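Local coordinates for protein transcription termination factor FttA (Methanosarcina mazei, PDB 2XR1) that probably ends transcription by cutting nascent RNA at the exit channel of RNA polymerase and degrading the released RNA, using two zinc ions, at residues B[26-31]-B[40-45]; B[140-145]-B[457-462]; B[197-202]-B[223-228]. One frame throughout, in Å; residues are numbered along the deposited sequence. Where two conformers were deposited one is given.

In the fold
The three contacts lie in three parts of the chain. Interaction 1 is in the first KH domain, near the N-terminus, where strands 30-33 and 36-41 form a hairpin. Interaction 2 joins the loop 140-145, after strand 134-139 of the second KH domain, to helix 451-460 in the beta-CASP domain. Interaction 3 lies in the metallo-beta-lactamase domain, close to the zinc site. The centres of interactions 1 and 2 are about 33 Å apart, as are those of 2 and 3, while 1 and 3 are about 42 Å apart. Interaction 1 closes first along the chain. Interaction 3 falls within the 311 residues that interaction 2 spans. Interaction 2 ties the KH part to the nuclease body.

Interaction 1. Residues B[26-31]-B[40-45]; sequences TITDVE and YTEEPR
Tyr40 is bonded by its backbone to both Thr28 and Asp29 at the open end of the beta hairpin 30-33/36-41, in the first KH domain. In this tight part, Thr28 N gives to Tyr40 O, and Tyr40 N to Asp29 O, both at 2.8 Å. Thr28 OG1 lies against Tyr40 CB and has its own hydrogen bond to Asp70. Asp29 O and Glu31 CB sit at the edge of the Tyr40 ring, near its plane. Ile27 turns its end away from 40-45 and packs on Ile17 and Phe47.

Towards Glu42 and Glu43 the contact is more polar and open to solvent. Glu42 is exposed, and its CG loosely brushes Thr28 CG2 at 3.8 Å. Water 1 gives a hydrogen bond to Thr26 OG1 and accepts one from Glu42 N. Thr26 OG1 in turn gives its proton to Glu43 OE1 at 2.8 Å, from above the carboxylate plane. Glu43 OE2 forms a salt bridge with Lys46.

Thr41 OG1 is anti to the backbone N (chi1 -166°) and accepts from Glu43 N, making an ST turn. The same OG1 gives a hydrogen bond to Thr26 O at 2.7 Å, with a C=O...OG1 angle of 163°.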
# COMPACT_ATOMS: atom_id res chain seq x y z
N THR B 26 38.06 -27.95 -17.56
CA THR B 26 37.52 -28.25 -16.25
C THR B 26 37.07 -27.02 -15.51
O THR B 26 37.54 -25.92 -15.76
CB THR B 26 38.54 -28.96 -15.38
OG1 THR B 26 39.70 -28.13 -15.23
CG2 THR B 26 38.89 -30.33 -15.98
N ILE B 27 36.13 -27.22 -14.59
CA ILE B 27 35.76 -26.20 -13.62
C ILE B 27 35.97 -26.77 -12.23
O ILE B 27 35.98 -27.98 -12.06
CB ILE B 27 34.28 -25.73 -13.75
CG1 ILE B 27 33.32 -26.92 -13.63
CG2 ILE B 27 34.10 -24.95 -15.02
CD1 ILE B 27 31.87 -26.56 -13.61
N THR B 28 36.16 -25.87 -11.27
CA THR B 28 36.27 -26.24 -9.86
C THR B 28 34.91 -26.09 -9.17
O THR B 28 34.33 -27.08 -8.73
CB THR B 28 37.38 -25.42 -9.11
OG1 THR B 28 37.18 -24.01 -9.32
CG2 THR B 28 38.74 -25.79 -9.61
N ASP B 29 34.40 -24.87 -9.08
CA ASP B 29 33.14 -24.60 -8.37
C ASP B 29 32.17 -23.83 -9.25
O ASP B 29 32.53 -23.21 -10.27
CB ASP B 29 33.38 -23.81 -7.05
CG ASP B 29 33.61 -24.74 -5.83
OD1 ASP B 29 34.61 -25.48 -5.82
OD2 ASP B 29 32.78 -24.71 -4.87
N VAL B 30 30.92 -23.89 -8.80
CA VAL B 30 29.79 -23.21 -9.40
C VAL B 30 29.03 -22.48 -8.25
O VAL B 30 28.67 -23.09 -7.24
CB VAL B 30 28.96 -24.23 -10.20
CG1 VAL B 30 27.53 -23.86 -10.27
CG2 VAL B 30 29.53 -24.38 -11.58
N GLU B 31 28.85 -21.17 -8.41
CA GLU B 31 28.21 -20.29 -7.43
C GLU B 31 27.33 -19.27 -8.11
O GLU B 31 27.66 -18.76 -9.13
CB GLU B 31 29.26 -19.47 -6.68
CG GLU B 31 29.97 -20.19 -5.54
CD GLU B 31 29.07 -20.42 -4.29
OE1 GLU B 31 28.04 -19.73 -4.13
OE2 GLU B 31 29.41 -21.31 -3.49
N TYR B 40 33.98 -21.26 -11.58
CA TYR B 40 35.39 -21.11 -11.28
C TYR B 40 36.23 -22.16 -12.01
O TYR B 40 35.80 -23.29 -12.17
CB TYR B 40 35.58 -21.19 -9.77
CG TYR B 40 35.12 -19.92 -9.10
CD1 TYR B 40 35.91 -18.77 -9.12
CD2 TYR B 40 33.85 -19.84 -8.50
CE1 TYR B 40 35.49 -17.60 -8.54
CE2 TYR B 40 33.40 -18.67 -7.92
CZ TYR B 40 34.22 -17.54 -7.94
OH TYR B 40 33.78 -16.35 -7.35
N THR B 41 37.43 -21.77 -12.46
CA THR B 41 38.29 -22.65 -13.22
C THR B 41 39.74 -22.41 -12.88
O THR B 41 40.12 -21.27 -12.61
CB THR B 41 38.10 -22.38 -14.72
OG1 THR B 41 38.67 -23.44 -15.51
CG2 THR B 41 38.73 -21.03 -15.10
N GLU B 42 40.56 -23.47 -12.92
CA GLU B 42 42.02 -23.34 -12.80
C GLU B 42 42.67 -23.22 -14.17
O GLU B 42 43.88 -23.13 -14.28
CB GLU B 42 42.60 -24.52 -12.04
CG GLU B 42 42.16 -24.55 -10.59
CD GLU B 42 42.70 -25.76 -9.84
OE1 GLU B 42 42.44 -26.90 -10.28
OE2 GLU B 42 43.39 -25.58 -8.81
N GLU B 43 41.85 -23.20 -15.22
CA GLU B 43 42.32 -23.11 -16.58
C GLU B 43 41.59 -22.00 -17.36
O GLU B 43 41.05 -22.22 -18.45
CB GLU B 43 42.13 -24.46 -17.26
CG GLU B 43 42.59 -25.67 -16.44
CD GLU B 43 42.54 -26.98 -17.24
OE1 GLU B 43 41.44 -27.59 -17.34
OE2 GLU B 43 43.61 -27.39 -17.78
N PRO B 44 41.61 -20.79 -16.83
CA PRO B 44 40.91 -19.70 -17.50
C PRO B 44 41.33 -19.50 -18.96
O PRO B 44 40.52 -19.04 -19.76
CB PRO B 44 41.32 -18.47 -16.68
CG PRO B 44 42.62 -18.87 -16.05
CD PRO B 44 42.41 -20.29 -15.70
N ARG B 45 42.58 -19.80 -19.29
CA ARG B 45 43.06 -19.58 -20.66
C ARG B 45 42.14 -20.28 -21.66
O ARG B 45 41.83 -19.74 -22.71
CB ARG B 45 44.50 -20.09 -20.82
O HOH W 1 39.23 -26.02 -13.14

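Interaction 2. Residues B[140-145]-B[457-462]; sequences TPPIKS and IHATHP
Ala459 sits in the bend of the loop 140-145, and three side chains of that loop meet its methyl group. The loop follows strand 134-139 of the second KH domain and leads into helix 146-157. Ala459 is on helix 451-460 in the beta-CASP domain. The contact is therefore an interface between two domains of one chain.

The methyl carbon, Ala459 CB, points toward the loop. Pro141 CB and Pro142 CD each come to 4.2 Å from it. Ile143 CG1 lies at 4.3 Å. Pro141 CB is also 4.2 Å from the carbonyl oxygen Ala459 O. The ring reaches a little further along the helix, where Pro141 CG is 4.5 Å from Thr460 OG1. Beyond the two segments, Leu482 packs on Pro142 and Ile143, and Trp452 packs on Ile143.

Ser145 makes the second half of the contact and can be followed outward. Its CB points toward the helix and carries OG, which lies anti to the backbone N (chi1 177°). This torsion brings OG over the isoleucine side chain, 3.5 Å from Ile457 CG1 and 4.2 Å from Ile457 CD1. The polar needs of OG are met elsewhere. It bonds to Glu453 OE2, one turn earlier in the beta-CASP helix. It also caps Val148 N, with Ser145 at the N-cap of helix 146-157. One hydroxyl thus links the first turn of helix 146-157 to a glutamate side chain of helix 451-460.

No hydrogen bond runs directly between 140-145 and 457-462. Their own contact is mainly apolar, built on one alanine methyl, two prolines and an isoleucine. The nearby bond from Ser145 to Glu453 adds a polar anchor, so the join between the KH and beta-CASP domains does not rest on apolar contacts alone.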
# COMPACT_ATOMS: atom_id res chain seq x y z
N THR B 140 43.15 5.01 -23.66
CA THR B 140 43.53 5.85 -22.52
C THR B 140 42.72 7.12 -22.47
O THR B 140 42.82 7.96 -23.37
CB THR B 140 44.98 6.26 -22.55
OG1 THR B 140 45.80 5.09 -22.40
CG2 THR B 140 45.27 7.26 -21.42
N PRO B 141 41.92 7.29 -21.41
CA PRO B 141 41.09 8.46 -21.29
C PRO B 141 41.90 9.75 -21.26
O PRO B 141 42.89 9.82 -20.54
CB PRO B 141 40.39 8.26 -19.95
CG PRO B 141 40.35 6.78 -19.79
CD PRO B 141 41.69 6.35 -20.30
N PRO B 142 41.46 10.75 -22.03
CA PRO B 142 42.14 12.05 -22.07
C PRO B 142 42.22 12.67 -20.67
O PRO B 142 43.21 13.35 -20.35
CB PRO B 142 41.27 12.89 -23.01
CG PRO B 142 40.44 11.89 -23.78
CD PRO B 142 40.25 10.73 -22.88
N ILE B 143 41.19 12.37 -19.86
CA ILE B 143 41.01 12.94 -18.52
C ILE B 143 41.04 11.84 -17.46
O ILE B 143 40.49 10.77 -17.66
CB ILE B 143 39.64 13.69 -18.40
CG1 ILE B 143 39.21 14.27 -19.76
CG2 ILE B 143 39.74 14.76 -17.32
CD1 ILE B 143 37.81 14.96 -19.79
N LYS B 144 41.66 12.13 -16.32
CA LYS B 144 41.81 11.15 -15.24
C LYS B 144 40.65 11.36 -14.24
O LYS B 144 40.47 12.46 -13.70
CB LYS B 144 43.19 11.34 -14.54
CG LYS B 144 43.89 10.05 -14.15
N SER B 145 39.86 10.32 -14.01
CA SER B 145 38.86 10.39 -12.97
C SER B 145 39.41 9.88 -11.67
O SER B 145 39.74 8.69 -11.54
CB SER B 145 37.64 9.58 -13.32
OG SER B 145 36.75 9.64 -12.22
N ILE B 457 34.48 11.47 -15.65
CA ILE B 457 33.83 10.16 -15.66
C ILE B 457 33.26 9.80 -17.01
O ILE B 457 33.27 8.64 -17.36
CB ILE B 457 32.75 10.07 -14.56
CG1 ILE B 457 33.44 10.03 -13.19
CG2 ILE B 457 31.91 8.82 -14.75
CD1 ILE B 457 32.72 10.71 -12.10
N HIS B 458 32.76 10.79 -17.77
CA HIS B 458 32.24 10.54 -19.14
C HIS B 458 33.34 9.84 -19.97
O HIS B 458 33.10 8.85 -20.67
CB HIS B 458 31.79 11.84 -19.83
CG HIS B 458 30.53 12.44 -19.27
ND1 HIS B 458 30.40 12.76 -17.93
CD2 HIS B 458 29.36 12.78 -19.85
CE1 HIS B 458 29.18 13.25 -17.72
NE2 HIS B 458 28.54 13.29 -18.88
N ALA B 459 34.56 10.35 -19.85
CA ALA B 459 35.66 9.82 -20.61
C ALA B 459 35.91 8.33 -20.36
O ALA B 459 36.47 7.64 -21.20
CB ALA B 459 36.92 10.63 -20.34
N THR B 460 35.49 7.85 -19.20
CA THR B 460 35.71 6.47 -18.81
C THR B 460 34.60 5.57 -19.30
O THR B 460 34.73 4.33 -19.23
CB THR B 460 35.74 6.37 -17.28
OG1 THR B 460 37.04 6.72 -16.80
CG2 THR B 460 35.39 4.97 -16.81
N HIS B 461 33.50 6.16 -19.77
CA HIS B 461 32.39 5.40 -20.27
C HIS B 461 32.00 5.85 -21.67
O HIS B 461 30.90 6.32 -21.91
CB HIS B 461 31.24 5.51 -19.32
CG HIS B 461 31.56 4.99 -17.96
ND1 HIS B 461 31.50 3.65 -17.64
CD2 HIS B 461 31.92 5.63 -16.82
CE1 HIS B 461 31.80 3.48 -16.37
NE2 HIS B 461 32.06 4.67 -15.85
N PRO B 462 32.91 5.64 -22.63
CA PRO B 462 32.62 5.99 -24.02
C PRO B 462 31.37 5.32 -24.62
O PRO B 462 30.66 5.96 -25.39
CB PRO B 462 33.90 5.56 -24.75
CG PRO B 462 34.58 4.60 -23.84
CD PRO B 462 34.23 5.01 -22.47

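Interaction 3. Residues B[197-202]-B[223-228]; sequences RSCFLL and MTPYLY
Thr224 O accepts a hydrogen bond from Arg197 NH1 at 2.8 Å, with an N-H...O angle of 152°. The contact lies in the metallo-beta-lactamase domain, where the loop 223-228 packs beside residues 197-199, leading into the strand. Thr224 O lies near the guanidinium plane, at its edge, and NH1 is tilted 33° from the carbonyl plane.

The arginine chain runs extended from CG to NE across the loop. Arg197 CB packs on Pro225 CD at 3.8 Å. Met223 SD lies over one face of the guanidinium, near the rim. Tyr226 CE2 approaches obliquely, 4.1 Å from Arg197 NH1, with the two planes 45° apart. This tyrosine ring also meets Trp183 of the second subunit, so the loop reaches the dimer interface.

Glu194 forms a salt bridge with Arg197 NE and helps to fix the group. The Arg197 side chain is about 7 Å from that of the zinc ligand Asp249, so it lies near the metal site, without touching the zinc ions.

Further along the strand the contact is apolar. Cys199 CB touches Pro225 CB at 3.8 Å, and Cys199 SG lies 4.0 Å from Leu227 CD2.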
# COMPACT_ATOMS: atom_id res chain seq x y z
N ARG B 197 12.27 13.40 -4.66
CA ARG B 197 12.16 12.21 -3.84
C ARG B 197 11.40 11.05 -4.48
O ARG B 197 10.62 10.40 -3.82
CB ARG B 197 11.62 12.54 -2.46
CG ARG B 197 10.28 13.27 -2.45
CD ARG B 197 9.60 13.22 -1.08
NE ARG B 197 8.24 13.71 -1.20
CZ ARG B 197 7.40 13.86 -0.20
NH1 ARG B 197 7.75 13.54 1.04
NH2 ARG B 197 6.18 14.35 -0.45
N SER B 198 11.69 10.82 -5.76
CA SER B 198 11.27 9.66 -6.46
C SER B 198 11.63 8.43 -5.68
O SER B 198 12.76 8.32 -5.14
CB SER B 198 11.96 9.59 -7.82
OG SER B 198 11.41 10.51 -8.79
N CYS B 199 10.67 7.51 -5.63
CA CYS B 199 10.81 6.26 -4.89
C CYS B 199 9.52 5.44 -5.10
O CYS B 199 8.44 5.92 -4.79
CB CYS B 199 11.02 6.54 -3.41
SG CYS B 199 11.31 5.05 -2.43
N PHE B 200 9.63 4.25 -5.69
CA PHE B 200 8.48 3.46 -6.08
C PHE B 200 8.68 2.02 -5.64
O PHE B 200 9.79 1.49 -5.60
CB PHE B 200 8.28 3.53 -7.60
CG PHE B 200 7.88 4.88 -8.08
CD1 PHE B 200 6.51 5.22 -8.18
CD2 PHE B 200 8.82 5.82 -8.38
CE1 PHE B 200 6.12 6.48 -8.58
CE2 PHE B 200 8.43 7.12 -8.78
CZ PHE B 200 7.07 7.45 -8.89
N LEU B 201 7.60 1.35 -5.32
CA LEU B 201 7.72 -0.07 -4.96
C LEU B 201 6.99 -0.87 -5.99
O LEU B 201 5.84 -0.62 -6.19
CB LEU B 201 7.15 -0.33 -3.59
CG LEU B 201 7.47 -1.72 -3.06
CD1 LEU B 201 8.91 -1.77 -2.65
CD2 LEU B 201 6.43 -2.13 -1.90
N LEU B 202 7.66 -1.80 -6.66
CA LEU B 202 7.03 -2.76 -7.56
C LEU B 202 6.99 -4.05 -6.79
O LEU B 202 7.98 -4.45 -6.24
CB LEU B 202 7.86 -2.93 -8.83
CG LEU B 202 7.59 -4.08 -9.79
CD1 LEU B 202 6.20 -4.03 -10.43
CD2 LEU B 202 8.72 -4.02 -10.84
N MET B 223 12.81 16.71 3.69
CA MET B 223 11.70 15.81 3.27
C MET B 223 12.14 14.56 2.48
O MET B 223 12.77 14.64 1.44
CB MET B 223 10.68 16.59 2.43
CG MET B 223 9.21 16.37 2.81
SD MET B 223 8.00 17.48 1.93
CE MET B 223 7.59 18.68 3.23
N THR B 224 11.80 13.41 3.00
CA THR B 224 12.18 12.16 2.42
C THR B 224 10.97 11.50 1.79
O THR B 224 9.86 11.94 1.99
CB THR B 224 12.72 11.23 3.52
OG1 THR B 224 11.64 10.84 4.37
CG2 THR B 224 13.79 11.91 4.35
N PRO B 225 11.18 10.45 1.02
CA PRO B 225 10.04 9.63 0.66
C PRO B 225 9.42 8.99 1.92
O PRO B 225 10.05 8.98 2.99
CB PRO B 225 10.64 8.57 -0.22
CG PRO B 225 11.92 9.14 -0.70
CD PRO B 225 12.41 10.04 0.34
N TYR B 226 8.19 8.49 1.80
CA TYR B 226 7.53 7.83 2.93
C TYR B 226 8.11 6.41 3.12
O TYR B 226 7.48 5.42 2.78
CB TYR B 226 5.99 7.77 2.74
CG TYR B 226 5.33 9.12 2.68
CD1 TYR B 226 4.95 9.76 3.81
CD2 TYR B 226 5.14 9.76 1.47
CE1 TYR B 226 4.38 11.03 3.75
CE2 TYR B 226 4.59 10.99 1.40
CZ TYR B 226 4.21 11.62 2.52
OH TYR B 226 3.64 12.84 2.44
N LEU B 227 9.31 6.34 3.68
CA LEU B 227 9.99 5.07 3.86
C LEU B 227 9.52 4.31 5.10
O LEU B 227 9.92 3.16 5.25
CB LEU B 227 11.50 5.28 3.95
CG LEU B 227 12.21 5.83 2.73
CD1 LEU B 227 13.72 6.06 2.98
CD2 LEU B 227 11.98 4.92 1.49
N TYR B 228 8.66 4.89 5.95
CA TYR B 228 8.41 4.30 7.28
C TYR B 228 7.09 3.49 7.32
O TYR B 228 6.62 3.12 8.39
CB TYR B 228 8.52 5.39 8.37
CG TYR B 228 9.83 6.16 8.24
CD1 TYR B 228 9.96 7.22 7.34
CD2 TYR B 228 10.97 5.79 8.97
CE1 TYR B 228 11.15 7.90 7.18
CE2 TYR B 228 12.18 6.48 8.82
CZ TYR B 228 12.26 7.53 7.92
OH TYR B 228 13.43 8.22 7.75